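Local coordinates for succinyl-CoA ligase (ADP-forming) subunit alpha (Methanosaeta concilii, PDB 6HXI), which binds coenzyme A and joins a CoA-ligase module of the succinyl-CoA synthetase family to a mostly helical, citrate synthase-like C-terminal part, at residues E159-A163 against S164-R168; A370-L374 against S375-D379; L538-D541 against G542-I546. One frame throughout, in Å; residues are numbered along the deposited sequence. Where two conformers were deposited one is given.

The three contacts are local and follow one another along the chain, so none nests in or crosses another, and none closes a long loop. Contact 1 comes first and ends helix 158-163 in the N-terminal half of the chain, which carries the CoA-ligase family region, before the loop to strand 172-176. Contact 2 starts helix 374-379 straight after the short strand 372-373, an outermost strand, within this chain, of a small antiparallel sheet. Contact 3 starts helix 540-555 in the citrate synthase-like part. The centres of contacts 2 and 3 are about 32 Å apart on one side of the chain's centre; that of contact 1 lies on the other, about 75 Å from the centre of contact 3.

Contact 1: E159-A163 against S164-R168; sequences ENIIA and SKLYR
Tyr-167 turns the edge of its ring to the last turn of helix 158-163: Ile-162 CA lies in the ring plane, and Ile-162 O sits near that plane, 3.6 Å from Tyr-167 CE2. One ring face has Lys-165 C over its rim. The ring reaches this place because CG stands between the backbone N and the carbonyl carbon (chi1 49°), which folds it back over its own turn. The Arg-168 guanidinium, meanwhile, carries Lys-165 O over the centre of one face and has Lys-165 NZ in its plane at the edge. Both cations are gathered round Glu-330, which forms salt bridges with Lys-165 NZ and Arg-168 NE.

A Schellman motif ends the helix, with Lys-165 at positive phi as its C-prime residue. Leu-166 N reaches back to Ile-161 O at 2.9 Å, nearly straight at 170°. Lys-165 N bonds to Ile-162 O, also at 2.9 Å, but comes from above the carbonyl plane, 64° out of it. The last regular helical bond is Ser-164 N to Asn-160 O at 2.9 Å. Over the reversal, the side chains of Ile-161 and Leu-166 meet at about a right angle, Ile-161 CG2 4.2 Å from Leu-166 CB; Leu-166 also packs on Phe-186 of helix 179-192.

Water 1 joins the buried polar ends, hydrogen-bonded to Asn-160 OD1 at 2.9 Å and to Ser-164 OG. Asn-160 ND2 donates to Ala-155 O and Asn-183 OD1, so the amide is held at both ends and its rotation is fixed. Ile-162 O takes a bond from water 2 besides that of Lys-165 N. Asn-160 O, Ile-161 O and Ile-162 O are thus all satisfied where the helix stops, and Glu-330 probably offsets the repulsion between the two neighbouring cations.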
loop_
_atom_site.group_PDB
_atom_site.type_symbol
_atom_site.label_atom_id
_atom_site.label_comp_id
_atom_site.label_asym_id
_atom_site.label_seq_id
_atom_site.Cartn_x
_atom_site.Cartn_y
_atom_site.Cartn_z
ATOM N N GLU B 159 41.505 -22.438 -15.167
ATOM C CA GLU B 159 42.036 -23.041 -16.403
ATOM C C GLU B 159 43.566 -22.935 -16.410
ATOM O O GLU B 159 44.258 -23.920 -16.661
ATOM C CB GLU B 159 41.423 -22.371 -17.653
ATOM C CG GLU B 159 40.074 -22.972 -18.041
ATOM C CD GLU B 159 39.107 -22.099 -18.823
ATOM O OE1 GLU B 159 38.245 -22.670 -19.531
ATOM O OE2 GLU B 159 39.179 -20.854 -18.703
ATOM N N ASN B 160 44.084 -21.748 -16.074
ATOM C CA ASN B 160 45.517 -21.492 -15.959
ATOM C C ASN B 160 46.129 -22.325 -14.830
ATOM O O ASN B 160 47.205 -22.885 -15.030
ATOM C CB ASN B 160 45.796 -19.997 -15.767
ATOM C CG ASN B 160 47.260 -19.680 -15.676
ATOM O OD1 ASN B 160 48.036 -19.829 -16.627
ATOM N ND2 ASN B 160 47.688 -19.330 -14.496
ATOM N N ILE B 161 45.439 -22.456 -13.673
ATOM C CA ILE B 161 45.918 -23.286 -12.553
ATOM C C ILE B 161 46.080 -24.736 -12.998
ATOM O O ILE B 161 47.117 -25.349 -12.715
ATOM C CB ILE B 161 45.038 -23.117 -11.280
ATOM C CG1 ILE B 161 45.439 -21.855 -10.534
ATOM C CG2 ILE B 161 45.068 -24.347 -10.338
ATOM C CD1 ILE B 161 44.307 -21.076 -10.234
ATOM N N ILE B 162 45.079 -25.254 -13.748
ATOM C CA ILE B 162 45.081 -26.615 -14.294
ATOM C C ILE B 162 46.184 -26.770 -15.345
ATOM O O ILE B 162 47.008 -27.687 -15.226
ATOM C CB ILE B 162 43.672 -27.026 -14.806
ATOM C CG1 ILE B 162 42.688 -27.178 -13.622
ATOM C CG2 ILE B 162 43.751 -28.309 -15.615
ATOM C CD1 ILE B 162 41.196 -27.041 -13.975
ATOM N N ALA B 163 46.237 -25.853 -16.337
ATOM C CA ALA B 163 47.248 -25.885 -17.421
ATOM C C ALA B 163 48.685 -25.814 -16.907
ATOM O O ALA B 163 49.583 -26.391 -17.521
ATOM C CB ALA B 163 46.998 -24.755 -18.413
ATOM N N SER B 164 48.909 -25.096 -15.796
ATOM C CA SER B 164 50.236 -24.975 -15.193
ATOM C C SER B 164 50.473 -26.003 -14.075
ATOM O O SER B 164 51.518 -25.958 -13.422
ATOM C CB SER B 164 50.490 -23.547 -14.723
ATOM O OG SER B 164 50.751 -22.717 -15.844
ATOM N N LYS B 165 49.514 -26.946 -13.876
ATOM C CA LYS B 165 49.589 -28.021 -12.881
ATOM C C LYS B 165 49.933 -27.508 -11.459
ATOM O O LYS B 165 50.748 -28.096 -10.744
ATOM C CB LYS B 165 50.556 -29.145 -13.342
ATOM C CG LYS B 165 50.174 -29.836 -14.652
ATOM C CD LYS B 165 51.089 -31.031 -14.963
ATOM C CE LYS B 165 52.310 -30.646 -15.768
ATOM N NZ LYS B 165 53.245 -31.791 -15.955
ATOM N N LEU B 166 49.299 -26.413 -11.069
ATOM C CA LEU B 166 49.495 -25.755 -9.782
ATOM C C LEU B 166 48.681 -26.344 -8.626
ATOM O O LEU B 166 48.848 -25.911 -7.492
ATOM C CB LEU B 166 49.244 -24.234 -9.920
ATOM C CG LEU B 166 50.243 -23.483 -10.835
ATOM C CD1 LEU B 166 49.743 -22.103 -11.161
ATOM C CD2 LEU B 166 51.662 -23.438 -10.220
ATOM N N TYR B 167 47.831 -27.340 -8.902
ATOM C CA TYR B 167 47.014 -28.051 -7.907
ATOM C C TYR B 167 47.842 -29.134 -7.153
ATOM O O TYR B 167 47.340 -29.705 -6.178
ATOM C CB TYR B 167 45.744 -28.660 -8.559
ATOM C CG TYR B 167 46.042 -29.437 -9.824
ATOM C CD1 TYR B 167 46.436 -30.772 -9.769
ATOM C CD2 TYR B 167 45.984 -28.824 -11.070
ATOM C CE1 TYR B 167 46.761 -31.476 -10.928
ATOM C CE2 TYR B 167 46.301 -29.520 -12.231
ATOM C CZ TYR B 167 46.698 -30.843 -12.156
ATOM O OH TYR B 167 46.977 -31.540 -13.302
ATOM N N ARG B 168 49.104 -29.386 -7.599
ATOM C CA ARG B 168 50.087 -30.312 -7.018
ATOM C C ARG B 168 51.480 -29.658 -6.910
ATOM O O ARG B 168 51.936 -29.035 -7.885
ATOM C CB ARG B 168 50.224 -31.609 -7.867
ATOM C CG ARG B 168 50.310 -31.348 -9.377
ATOM C CD ARG B 168 51.302 -32.254 -9.987
ATOM N NE ARG B 168 51.967 -31.697 -11.158
ATOM C CZ ARG B 168 53.008 -30.875 -11.106
ATOM N NH1 ARG B 168 53.451 -30.428 -9.939
ATOM N NH2 ARG B 168 53.571 -30.439 -12.223
HETATM O O HOH W 1 50.756 -19.822 -15.762
HETATM O O HOH W 2 47.088 -30.443 -16.545
#

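Contact 2: A370-L374 against S375-D379; sequences AGKKL and SDVLD
Lys-373 and Leu-374 begin the helix through their carbonyls: Lys-373 O accepts from Val-377 N at 3.1 Å, and Leu-374 O from Leu-378 N at 3.0 Å. Asp-376 N adds a weak, bent bond to Lys-373 O. On the buried side Leu-374 and Leu-378 cross obliquely: with Leu-374 CG opposite the backbone N (chi1 178°), its CD1 comes to lie 3.8 Å from CD1 of Leu-378. Leu-374 also packs on Arg-501 of the second subunit, while Leu-378 packs on Gln-410 of that subunit. The junction is a strand-to-helix turn with Lys-373 as N-cap; Glu-366 OE2 accepts from Ser-375 N in the first turn. Lys-373 and Asp-376 run side by side in the same direction, and the methylene Lys-373 CD comes 3.8 Å from Asp-376 OD2 while the ammonium lies well beyond the carboxylate. Water 3 joins the two residues instead, accepting from Lys-373 N at 2.9 Å and donating to Asp-376 OD2 at 2.7 Å. From the strand, Lys-372 lays its CG 4.0 Å from Val-377 CG2; Val-377 goes on to touch Val-387 and Leu-390 of helix 383-393.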
loop_
_atom_site.group_PDB
_atom_site.type_symbol
_atom_site.label_atom_id
_atom_site.label_comp_id
_atom_site.label_asym_id
_atom_site.label_seq_id
_atom_site.Cartn_x
_atom_site.Cartn_y
_atom_site.Cartn_z
ATOM N N ALA B 370 10.595 5.444 -24.284
ATOM C CA ALA B 370 9.901 4.998 -25.508
ATOM C C ALA B 370 10.804 5.170 -26.721
ATOM O O ALA B 370 10.376 5.651 -27.752
ATOM C CB ALA B 370 8.560 5.746 -25.700
ATOM N N GLY B 371 12.075 4.856 -26.541
ATOM C CA GLY B 371 13.068 4.946 -27.607
ATOM C C GLY B 371 13.674 6.315 -27.827
ATOM O O GLY B 371 14.582 6.440 -28.628
ATOM N N LYS B 372 13.244 7.337 -27.098
ATOM C CA LYS B 372 13.773 8.709 -27.261
ATOM C C LYS B 372 14.786 8.979 -26.106
ATOM O O LYS B 372 14.481 8.707 -24.940
ATOM C CB LYS B 372 12.564 9.690 -27.206
ATOM C CG LYS B 372 12.816 11.067 -27.710
ATOM C CD LYS B 372 11.525 11.716 -28.181
ATOM C CE LYS B 372 11.786 13.112 -28.709
ATOM N NZ LYS B 372 12.551 13.105 -29.990
ATOM N N LYS B 373 15.996 9.456 -26.433
ATOM C CA LYS B 373 17.005 9.778 -25.397
ATOM C C LYS B 373 16.452 10.838 -24.403
ATOM O O LYS B 373 15.833 11.817 -24.829
ATOM C CB LYS B 373 18.284 10.331 -26.040
ATOM C CG LYS B 373 19.090 9.351 -26.896
ATOM C CD LYS B 373 19.980 10.171 -27.846
ATOM C CE LYS B 373 21.072 9.322 -28.465
ATOM N NZ LYS B 373 22.063 8.817 -27.456
ATOM N N LEU B 374 16.713 10.666 -23.117
ATOM C CA LEU B 374 16.254 11.607 -22.094
ATOM C C LEU B 374 16.713 13.046 -22.378
ATOM O O LEU B 374 15.907 13.967 -22.219
ATOM C CB LEU B 374 16.627 11.139 -20.674
ATOM C CG LEU B 374 16.264 12.029 -19.456
ATOM C CD1 LEU B 374 14.752 12.390 -19.390
ATOM C CD2 LEU B 374 16.690 11.371 -18.182
ATOM N N SER B 375 17.961 13.235 -22.848
ATOM C CA SER B 375 18.504 14.562 -23.175
ATOM C C SER B 375 17.702 15.205 -24.275
ATOM O O SER B 375 17.480 16.399 -24.189
ATOM C CB SER B 375 19.988 14.495 -23.544
ATOM O OG SER B 375 20.218 13.688 -24.691
ATOM N N ASP B 376 17.188 14.423 -25.261
ATOM C CA ASP B 376 16.302 14.927 -26.308
ATOM C C ASP B 376 14.914 15.311 -25.767
ATOM O O ASP B 376 14.347 16.298 -26.213
ATOM C CB ASP B 376 16.198 13.929 -27.469
ATOM C CG ASP B 376 17.459 13.801 -28.312
ATOM O OD1 ASP B 376 18.368 14.681 -28.191
ATOM O OD2 ASP B 376 17.540 12.844 -29.102
ATOM N N VAL B 377 14.376 14.559 -24.785
ATOM C CA VAL B 377 13.082 14.839 -24.150
ATOM C C VAL B 377 13.132 16.220 -23.458
ATOM O O VAL B 377 12.249 17.079 -23.660
ATOM C CB VAL B 377 12.727 13.705 -23.161
ATOM C CG1 VAL B 377 11.473 14.042 -22.369
ATOM C CG2 VAL B 377 12.554 12.372 -23.889
ATOM N N LEU B 378 14.234 16.457 -22.728
ATOM C CA LEU B 378 14.448 17.695 -21.975
ATOM C C LEU B 378 14.926 18.840 -22.817
ATOM O O LEU B 378 14.433 19.957 -22.625
ATOM C CB LEU B 378 15.391 17.431 -20.809
ATOM C CG LEU B 378 14.919 16.365 -19.822
ATOM C CD1 LEU B 378 16.059 15.920 -18.983
ATOM C CD2 LEU B 378 13.847 16.916 -18.982
ATOM N N ASP B 379 15.811 18.576 -23.831
ATOM C CA ASP B 379 16.216 19.673 -24.716
ATOM C C ASP B 379 15.030 20.182 -25.514
ATOM O O ASP B 379 14.990 21.372 -25.801
ATOM C CB ASP B 379 17.364 19.271 -25.668
ATOM C CG ASP B 379 18.713 19.045 -25.027
ATOM O OD1 ASP B 379 18.869 19.380 -23.821
ATOM O OD2 ASP B 379 19.615 18.484 -25.715
HETATM O O HOH W 3 16.174 10.490 -29.180
#

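Contact 3: L538-D541 against G542-I546; sequences LNVD and GCIGI
The N terminus of helix 540-555 is capped by Asn-539, whose OD1 accepts from Gly-542 N at 3.0 Å, with an N-H...O angle of 163°. Asn-539 CG takes the crowded position between the backbone N and the carbonyl carbon (chi1 68°), which bends the amide back over the first turn. Its other end is tied down as well: ND2 donates to Gly-489 O, so the flat group cannot readily flip. Helical backbone bonds follow. Asn-539 O accepts from Cys-543 N at 3.0 Å and Val-540 O from Ile-544 N, while Gly-545 N donates to Asp-541 O at 3.2 Å. One residue thus serves the start of the helix twice, by its side-chain oxygen and by its main-chain oxygen.

This is a buried helix start within the citrate synthase-like bundle, where helices 399-412, 453-466, 500-512 and 517-530 all pack against it. The side chain of Asn-539 lies about 7 Å from a bound coenzyme A, and that of Asp-541 about 4 Å from an acetate ion that probably came from the crystallisation liquor.

Two apolar pairs lie on the flanks. Leu-538, still ahead of the helix, sends its CD1 methyl past Gly-542, which has no side chain, to meet CD1 of Ile-546 at 3.8 Å; Ala-522 of helix 517-530 touches both residues. On another flank Val-540 CG1 lies 3.9 Å from Ile-544 CD1. Ile-544 CG1 is set beside its own backbone N, so that the branch runs back along the helix and rests 3.4 Å from Val-540 O. Val-408 and Val-412 of helix 399-412 touch Ile-544, and Ile-411 of the same helix touches Val-540.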
loop_
_atom_site.group_PDB
_atom_site.type_symbol
_atom_site.label_atom_id
_atom_site.label_comp_id
_atom_site.label_asym_id
_atom_site.label_seq_id
_atom_site.Cartn_x
_atom_site.Cartn_y
_atom_site.Cartn_z
ATOM N N LEU B 538 -22.165 18.838 -15.919
ATOM C CA LEU B 538 -21.051 17.977 -16.257
ATOM C C LEU B 538 -19.994 18.334 -15.205
ATOM O O LEU B 538 -19.597 19.496 -15.103
ATOM C CB LEU B 538 -20.590 18.331 -17.674
ATOM C CG LEU B 538 -19.737 17.338 -18.425
ATOM C CD1 LEU B 538 -20.410 15.934 -18.526
ATOM C CD2 LEU B 538 -19.385 17.900 -19.796
ATOM N N ASN B 539 -19.686 17.384 -14.317
ATOM C CA ASN B 539 -18.725 17.596 -13.248
ATOM C C ASN B 539 -17.254 17.411 -13.762
ATOM O O ASN B 539 -17.050 17.110 -14.944
ATOM C CB ASN B 539 -19.072 16.716 -12.027
ATOM C CG ASN B 539 -18.896 15.227 -12.211
ATOM O OD1 ASN B 539 -17.960 14.749 -12.836
ATOM N ND2 ASN B 539 -19.763 14.447 -11.603
ATOM N N VAL B 540 -16.254 17.618 -12.875
ATOM C CA VAL B 540 -14.813 17.545 -13.187
ATOM C C VAL B 540 -14.422 16.170 -13.711
ATOM O O VAL B 540 -13.699 16.107 -14.706
ATOM C CB VAL B 540 -13.882 18.018 -12.014
ATOM C CG1 VAL B 540 -12.443 18.179 -12.476
ATOM C CG2 VAL B 540 -14.359 19.349 -11.470
ATOM N N ASP B 541 -14.884 15.086 -13.042
ATOM C CA ASP B 541 -14.589 13.719 -13.436
ATOM C C ASP B 541 -15.122 13.382 -14.821
ATOM O O ASP B 541 -14.405 12.768 -15.600
ATOM C CB ASP B 541 -15.056 12.703 -12.377
ATOM C CG ASP B 541 -14.208 12.736 -11.112
ATOM O OD1 ASP B 541 -13.582 13.786 -10.842
ATOM O OD2 ASP B 541 -14.180 11.719 -10.387
ATOM N N GLY B 542 -16.331 13.839 -15.126
ATOM C CA GLY B 542 -16.944 13.658 -16.436
ATOM C C GLY B 542 -16.164 14.355 -17.512
ATOM O O GLY B 542 -15.851 13.762 -18.548
ATOM N N CYS B 543 -15.815 15.607 -17.233
ATOM C CA CYS B 543 -15.054 16.483 -18.094
ATOM C C CYS B 543 -13.697 15.864 -18.498
ATOM O O CYS B 543 -13.352 15.903 -19.669
ATOM C CB CYS B 543 -14.868 17.831 -17.412
ATOM S SG CYS B 543 -14.441 19.163 -18.546
ATOM N N ILE B 544 -12.964 15.258 -17.542
ATOM C CA ILE B 544 -11.653 14.648 -17.789
ATOM C C ILE B 544 -11.786 13.410 -18.678
ATOM O O ILE B 544 -11.075 13.333 -19.673
ATOM C CB ILE B 544 -10.864 14.384 -16.473
ATOM C CG1 ILE B 544 -10.499 15.720 -15.773
ATOM C CG2 ILE B 544 -9.613 13.497 -16.681
ATOM C CD1 ILE B 544 -10.275 15.531 -14.278
ATOM N N GLY B 545 -12.676 12.476 -18.315
ATOM C CA GLY B 545 -12.899 11.261 -19.086
ATOM C C GLY B 545 -13.299 11.527 -20.533
ATOM O O GLY B 545 -12.710 10.969 -21.457
ATOM N N ILE B 546 -14.265 12.426 -20.736
ATOM C CA ILE B 546 -14.770 12.771 -22.050
ATOM C C ILE B 546 -13.706 13.501 -22.872
ATOM O O ILE B 546 -13.493 13.148 -24.037
ATOM C CB ILE B 546 -16.097 13.581 -21.907
ATOM C CG1 ILE B 546 -17.243 12.672 -21.433
ATOM C CG2 ILE B 546 -16.444 14.367 -23.195
ATOM C CD1 ILE B 546 -18.327 13.401 -20.535
#